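Local atomic coordinates of probable oxidoreductase (Pseudomonas aeruginosa, PDB entry 4B7X), a protein that probably catalyses NADP(H)-dependent oxidation or reduction, as a member of the medium-chain dehydrogenase/reductase family. Residues Q6-Y11 against Q103-G108; F240-V245 against N271-E276. All blocks are in the same frame, centred on the assembly; numbering follows the deposited sequence.

Contact 1 of 2, residues Q6-Y11 against Q103-G108; sequences QINRQY and QDYFIG
With CG of Asn8 anti to the backbone N (chi1 178°), its amide reaches across to the chain at Gln103-Tyr105, while a bend at chi3 of Arg9 (-61°) turns the guanidinium back onto the carboxylate of Asp104. Arg9 approaches side-on: NE meets Asp104 OD2 at 3.0 Å and NH2 meets Asp104 OD1 at 3.1 Å, each on a syn lone pair, the two flat groups only 14° from coplanar. Asp104 OD2 is gripped a second time from its anti side by the backbone N of Arg9, at 2.9 Å. Tyr105 N donates to Asn8 OD1 at 2.7 Å from above the carbonyl plane, and Asn8 ND2 donates to Gln103 OE1 at 3.2 Å; Gln103 NE2 is bound to Leu100 O. Alongside, CB of Gln10 packs on CB of Gln103 at 3.6 Å, where a single backbone bridge joins the segments. The Gln6 side chain crosses that of Tyr105 at about a right angle, its amide at the hydroxyl end of the ring edge, CD 3.6 Å from Tyr105 OH. Strand 7-13, paired with 26-32, is thus fastened to the mixed sheet of the same GroES-like domain largely by side chains. Because Arg9 also pairs through NH1 with Glu314, its charge is shared between two acids, and the two-fold hold on Asp104 OD2 should favour the ionised carboxylate.

Contact 2 of 2, residues F240-V245 against N271-E276; sequences FKARIV and NRARME
The ring of Phe240 presents its rim to the flat face of the Arg272 guanidinium, the two planes 76° apart. Phe240 CE1 sits 3.5 Å from Arg272 NE and 3.4 Å from Arg272 CG, and CG of Lys241 covers the ring centre on one face. Arg272, with positive phi, ends helix 267-270 in a Schellman motif, and its NE reaches a salt bridge with Asp282 of the second subunit. Beyond this corner the backbones pair in parallel: after Lys241 N bonds to Asn271 O at 2.7 Å, a ladder follows from Arg274 N to Ala242 O (2.9 Å), Ile244 N to Arg274 O (2.7 Å) and Glu276 N to Ile244 O (2.9 Å). On one face of the sheet CE of Met275 folds back, by a bend at chi3 (-85°), against CG2 of Ile244 at 3.8 Å, where Leu235 and Leu268 also pack. These are the last two strands of the Rossmann sheet, which runs on antiparallel into the second subunit. On the other face Arg243 and Arg274 are neighbours, yet Glu151 pairs with the first and Glu276 of the second subunit with the second, so both arginines probably remain charged.

From the N terminus, strand 7-13 enters contact 1 at once, and the chain must run through most of the GroES-like domain before 103-108 returns to meet it, closing a loop with 91 residues between the segments. Contact 2 opens much later and closes a far shorter one, with 25 residues between 240-245 and 271-276, across a beta-alpha-beta unit of the Rossmann domain. The loops follow in series, neither nesting nor crossing. The centres of contacts 1 and 2 are about 45 Å apart, on opposite sides of the chain's centre. Contact 1 joins the two-stranded sheet of 7-13 and 26-32 to the larger mixed sheet, whereas contact 2 builds the sheet edge that faces the second subunit.

Contact 1 of 2, residues Q6-Y11 against Q103-G108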
loop_
_atom_site.group_PDB
_atom_site.type_symbol
_atom_site.label_atom_id
_atom_site.label_comp_id
_atom_site.label_asym_id
_atom_site.label_seq_id
_atom_site.Cartn_x
_atom_site.Cartn_y
_atom_site.Cartn_z
ATOM N N GLN H 6 48.822 -8.647 15.266
ATOM C CA GLN H 6 47.796 -8.780 14.192
ATOM C C GLN H 6 47.042 -7.465 13.986
ATOM O O GLN H 6 46.562 -6.842 14.952
ATOM C CB GLN H 6 46.824 -9.937 14.489
ATOM C CG GLN H 6 45.748 -10.185 13.429
ATOM C CD GLN H 6 46.287 -10.747 12.118
ATOM O OE1 GLN H 6 46.938 -11.796 12.094
ATOM N NE2 GLN H 6 46.008 -10.052 11.021
ATOM N N ILE H 7 46.956 -7.049 12.721
ATOM C CA ILE H 7 46.227 -5.836 12.338
ATOM C C ILE H 7 44.839 -6.158 11.772
ATOM O O ILE H 7 44.654 -7.109 10.996
ATOM C CB ILE H 7 47.051 -4.907 11.393
ATOM C CG1 ILE H 7 47.574 -3.682 12.149
ATOM C CG2 ILE H 7 46.212 -4.377 10.238
ATOM C CD1 ILE H 7 48.596 -3.985 13.218
ATOM N N ASN H 8 43.868 -5.361 12.204
ATOM C CA ASN H 8 42.519 -5.447 11.699
ATOM C C ASN H 8 42.212 -4.195 10.881
ATOM O O ASN H 8 42.043 -3.096 11.415
ATOM C CB ASN H 8 41.526 -5.666 12.852
ATOM C CG ASN H 8 40.073 -5.724 12.391
ATOM O OD1 ASN H 8 39.754 -6.229 11.306
ATOM N ND2 ASN H 8 39.182 -5.202 13.225
ATOM N N ARG H 9 42.186 -4.367 9.564
ATOM C CA ARG H 9 41.825 -3.277 8.666
ATOM C C ARG H 9 40.312 -3.055 8.705
ATOM O O ARG H 9 39.538 -4.008 8.758
ATOM C CB ARG H 9 42.269 -3.580 7.237
ATOM C CG ARG H 9 43.765 -3.805 7.066
ATOM C CD ARG H 9 44.069 -4.260 5.646
ATOM N NE ARG H 9 43.401 -5.523 5.324
ATOM C CZ ARG H 9 43.200 -5.981 4.091
ATOM N NH1 ARG H 9 43.620 -5.288 3.040
ATOM N NH2 ARG H 9 42.581 -7.142 3.908
ATOM N N GLN H 10 39.904 -1.789 8.677
ATOM C CA GLN H 10 38.490 -1.440 8.748
ATOM C C GLN H 10 38.163 -0.157 8.006
ATOM O O GLN H 10 38.890 0.835 8.095
ATOM C CB GLN H 10 38.022 -1.349 10.208
ATOM C CG GLN H 10 38.851 -0.434 11.100
ATOM C CD GLN H 10 38.463 -0.531 12.560
ATOM O OE1 GLN H 10 38.292 -1.621 13.096
ATOM N NE2 GLN H 10 38.315 0.616 13.210
ATOM N N TYR H 11 37.062 -0.185 7.260
ATOM C CA TYR H 11 36.525 1.043 6.695
ATOM C C TYR H 11 35.584 1.675 7.704
ATOM O O TYR H 11 34.661 1.027 8.205
ATOM C CB TYR H 11 35.825 0.794 5.359
ATOM C CG TYR H 11 36.734 0.899 4.145
ATOM C CD1 TYR H 11 37.266 2.125 3.759
ATOM C CD2 TYR H 11 37.041 -0.225 3.372
ATOM C CE1 TYR H 11 38.092 2.231 2.650
ATOM C CE2 TYR H 11 37.871 -0.130 2.263
ATOM C CZ TYR H 11 38.393 1.102 1.910
ATOM O OH TYR H 11 39.209 1.224 0.810
ATOM N N GLN H 103 35.590 -4.891 7.694
ATOM C CA GLN H 103 36.853 -5.047 8.445
ATOM C C GLN H 103 37.337 -6.504 8.338
ATOM O O GLN H 103 36.563 -7.387 7.969
ATOM C CB GLN H 103 36.646 -4.671 9.921
ATOM C CG GLN H 103 35.546 -5.477 10.607
ATOM C CD GLN H 103 35.281 -5.049 12.038
ATOM O OE1 GLN H 103 36.114 -4.405 12.677
ATOM N NE2 GLN H 103 34.108 -5.425 12.559
ATOM N N ASP H 104 38.602 -6.767 8.663
ATOM C CA ASP H 104 39.121 -8.144 8.615
ATOM C C ASP H 104 38.536 -9.043 9.682
ATOM O O ASP H 104 38.389 -10.250 9.464
ATOM C CB ASP H 104 40.637 -8.175 8.792
ATOM C CG ASP H 104 41.367 -7.654 7.599
ATOM O OD1 ASP H 104 41.226 -8.257 6.513
ATOM O OD2 ASP H 104 42.100 -6.657 7.765
ATOM N N TYR H 105 38.240 -8.456 10.842
ATOM C CA TYR H 105 37.875 -9.225 12.021
ATOM C C TYR H 105 36.736 -8.590 12.780
ATOM O O TYR H 105 36.768 -7.385 13.058
ATOM C CB TYR H 105 39.064 -9.328 12.971
ATOM C CG TYR H 105 40.196 -10.155 12.450
ATOM C CD1 TYR H 105 40.181 -11.537 12.573
ATOM C CD2 TYR H 105 41.297 -9.556 11.847
ATOM C CE1 TYR H 105 41.228 -12.308 12.101
ATOM C CE2 TYR H 105 42.350 -10.314 11.369
ATOM C CZ TYR H 105 42.304 -11.687 11.493
ATOM O OH TYR H 105 43.332 -12.450 11.010
ATOM N N PHE H 106 35.750 -9.416 13.133
ATOM C CA PHE H 106 34.656 -8.993 14.018
ATOM C C PHE H 106 34.902 -9.407 15.457
ATOM O O PHE H 106 35.236 -10.559 15.724
ATOM C CB PHE H 106 33.315 -9.577 13.567
ATOM C CG PHE H 106 32.180 -9.322 14.535
ATOM C CD1 PHE H 106 31.558 -8.074 14.590
ATOM C CD2 PHE H 106 31.731 -10.331 15.389
ATOM C CE1 PHE H 106 30.509 -7.837 15.475
ATOM C CE2 PHE H 106 30.682 -10.103 16.276
ATOM C CZ PHE H 106 30.066 -8.855 16.312
ATOM N N ILE H 107 34.704 -8.460 16.369
ATOM C CA ILE H 107 34.658 -8.719 17.810
ATOM C C ILE H 107 33.377 -8.111 18.385
ATOM O O ILE H 107 33.147 -6.904 18.234
ATOM C CB ILE H 107 35.875 -8.106 18.535
ATOM C CG1 ILE H 107 37.162 -8.796 18.071
ATOM C CG2 ILE H 107 35.694 -8.172 20.055
ATOM C CD1 ILE H 107 38.434 -8.197 18.623
ATOM N N GLY H 108 32.552 -8.941 19.033
ATOM C CA GLY H 108 31.332 -8.468 19.695
ATOM C C GLY H 108 30.246 -9.494 19.987
ATOM O O GLY H 108 30.432 -10.698 19.758
#

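Contact 2 of 2, residues F240-V245 against N271-E276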
loop_
_atom_site.group_PDB
_atom_site.type_symbol
_atom_site.label_atom_id
_atom_site.label_comp_id
_atom_site.label_asym_id
_atom_site.label_seq_id
_atom_site.Cartn_x
_atom_site.Cartn_y
_atom_site.Cartn_z
ATOM N N PHE H 240 -7.284 -6.405 -10.469
ATOM C CA PHE H 240 -8.159 -6.459 -9.298
ATOM C C PHE H 240 -7.517 -7.293 -8.177
ATOM O O PHE H 240 -7.177 -8.457 -8.378
ATOM C CB PHE H 240 -9.523 -7.028 -9.718
ATOM C CG PHE H 240 -10.437 -7.393 -8.575
ATOM C CD1 PHE H 240 -11.098 -6.411 -7.845
ATOM C CD2 PHE H 240 -10.667 -8.729 -8.257
ATOM C CE1 PHE H 240 -11.957 -6.753 -6.806
ATOM C CE2 PHE H 240 -11.522 -9.083 -7.222
ATOM C CZ PHE H 240 -12.170 -8.091 -6.493
ATOM N N LYS H 241 -7.343 -6.676 -7.002
ATOM C CA LYS H 241 -6.802 -7.371 -5.821
ATOM C C LYS H 241 -5.320 -7.743 -5.936
ATOM O O LYS H 241 -4.843 -8.686 -5.290
ATOM C CB LYS H 241 -7.649 -8.606 -5.474
ATOM C CG LYS H 241 -8.957 -8.288 -4.760
ATOM C CD LYS H 241 -9.536 -9.527 -4.082
ATOM C CE LYS H 241 -8.483 -10.327 -3.312
ATOM N NZ LYS H 241 -7.929 -9.643 -2.099
ATOM N N ALA H 242 -4.587 -6.990 -6.752
ATOM C CA ALA H 242 -3.142 -7.161 -6.863
ATOM C C ALA H 242 -2.452 -6.866 -5.518
ATOM O O ALA H 242 -2.993 -6.116 -4.689
ATOM C CB ALA H 242 -2.587 -6.239 -7.941
ATOM N N ARG H 243 -1.280 -7.469 -5.322
ATOM C CA ARG H 243 -0.406 -7.168 -4.203
ATOM C C ARG H 243 0.905 -6.571 -4.727
ATOM O O ARG H 243 1.584 -7.171 -5.573
ATOM C CB ARG H 243 -0.122 -8.422 -3.355
ATOM C CG ARG H 243 -1.290 -8.895 -2.481
ATOM C CD ARG H 243 -2.335 -9.651 -3.293
ATOM N NE ARG H 243 -1.828 -10.959 -3.673
ATOM C CZ ARG H 243 -2.140 -11.629 -4.781
ATOM N NH1 ARG H 243 -2.984 -11.146 -5.681
ATOM N NH2 ARG H 243 -1.598 -12.811 -4.966
ATOM N N ILE H 244 1.221 -5.373 -4.249
ATOM C CA ILE H 244 2.519 -4.758 -4.488
ATOM C C ILE H 244 3.399 -4.898 -3.242
ATOM O O ILE H 244 3.153 -4.270 -2.199
ATOM C CB ILE H 244 2.378 -3.275 -4.891
ATOM C CG1 ILE H 244 1.633 -3.170 -6.216
ATOM C CG2 ILE H 244 3.748 -2.614 -5.005
ATOM C CD1 ILE H 244 1.166 -1.775 -6.549
ATOM N N VAL H 245 4.416 -5.740 -3.347
ATOM C CA VAL H 245 5.379 -5.877 -2.265
ATOM C C VAL H 245 6.458 -4.793 -2.354
ATOM O O VAL H 245 7.261 -4.781 -3.297
ATOM C CB VAL H 245 6.019 -7.272 -2.242
ATOM C CG1 VAL H 245 6.945 -7.411 -1.044
ATOM C CG2 VAL H 245 4.945 -8.349 -2.201
ATOM N N ASN H 271 -8.575 -0.788 -8.266
ATOM C CA ASN H 271 -8.350 -2.218 -8.314
ATOM C C ASN H 271 -8.380 -2.933 -6.937
ATOM O O ASN H 271 -8.096 -4.134 -6.836
ATOM C CB ASN H 271 -7.019 -2.458 -9.033
ATOM C CG ASN H 271 -7.034 -1.950 -10.476
ATOM O OD1 ASN H 271 -6.272 -1.041 -10.855
ATOM N ND2 ASN H 271 -7.910 -2.529 -11.292
ATOM N N ARG H 272 -8.758 -2.194 -5.892
ATOM C CA ARG H 272 -8.753 -2.689 -4.500
ATOM C C ARG H 272 -7.546 -3.586 -4.204
ATOM O O ARG H 272 -7.656 -4.741 -3.771
ATOM C CB ARG H 272 -10.107 -3.293 -4.062
ATOM C CG ARG H 272 -10.969 -3.903 -5.150
ATOM C CD ARG H 272 -11.842 -2.877 -5.871
ATOM N NE ARG H 272 -13.082 -3.522 -6.291
ATOM C CZ ARG H 272 -13.569 -3.546 -7.531
ATOM N NH1 ARG H 272 -12.936 -2.943 -8.533
ATOM N NH2 ARG H 272 -14.714 -4.180 -7.765
ATOM N N ALA H 273 -6.380 -3.007 -4.448
ATOM C CA ALA H 273 -5.125 -3.711 -4.320
ATOM C C ALA H 273 -4.398 -3.260 -3.060
ATOM O O ALA H 273 -4.743 -2.248 -2.459
ATOM C CB ALA H 273 -4.264 -3.451 -5.556
ATOM N N ARG H 274 -3.372 -4.005 -2.684
ATOM C CA ARG H 274 -2.637 -3.727 -1.470
ATOM C C ARG H 274 -1.169 -3.457 -1.802
ATOM O O ARG H 274 -0.575 -4.201 -2.578
ATOM C CB ARG H 274 -2.773 -4.932 -0.535
ATOM C CG ARG H 274 -1.850 -4.957 0.667
ATOM C CD ARG H 274 -1.853 -6.342 1.305
ATOM N NE ARG H 274 -3.190 -6.729 1.743
ATOM C CZ ARG H 274 -3.659 -7.974 1.734
ATOM N NH1 ARG H 274 -2.905 -8.983 1.303
ATOM N NH2 ARG H 274 -4.895 -8.213 2.153
ATOM N N MET H 275 -0.607 -2.397 -1.218
ATOM C CA MET H 275 0.837 -2.134 -1.270
ATOM C C MET H 275 1.402 -2.253 0.145
ATOM O O MET H 275 0.959 -1.562 1.062
ATOM C CB MET H 275 1.101 -0.742 -1.863
ATOM C CG MET H 275 2.564 -0.319 -1.966
ATOM S SD MET H 275 2.741 1.356 -2.642
ATOM C CE MET H 275 2.710 1.010 -4.395
ATOM N N GLU H 276 2.368 -3.134 0.328
ATOM C CA GLU H 276 2.888 -3.436 1.659
ATOM C C GLU H 276 4.412 -3.544 1.701
ATOM O O GLU H 276 5.020 -4.195 0.846
ATOM C CB GLU H 276 2.235 -4.714 2.212
ATOM C CG GLU H 276 2.727 -5.081 3.596
ATOM C CD GLU H 276 1.931 -6.169 4.279
ATOM O OE1 GLU H 276 0.849 -6.568 3.800
ATOM O OE2 GLU H 276 2.399 -6.627 5.336
#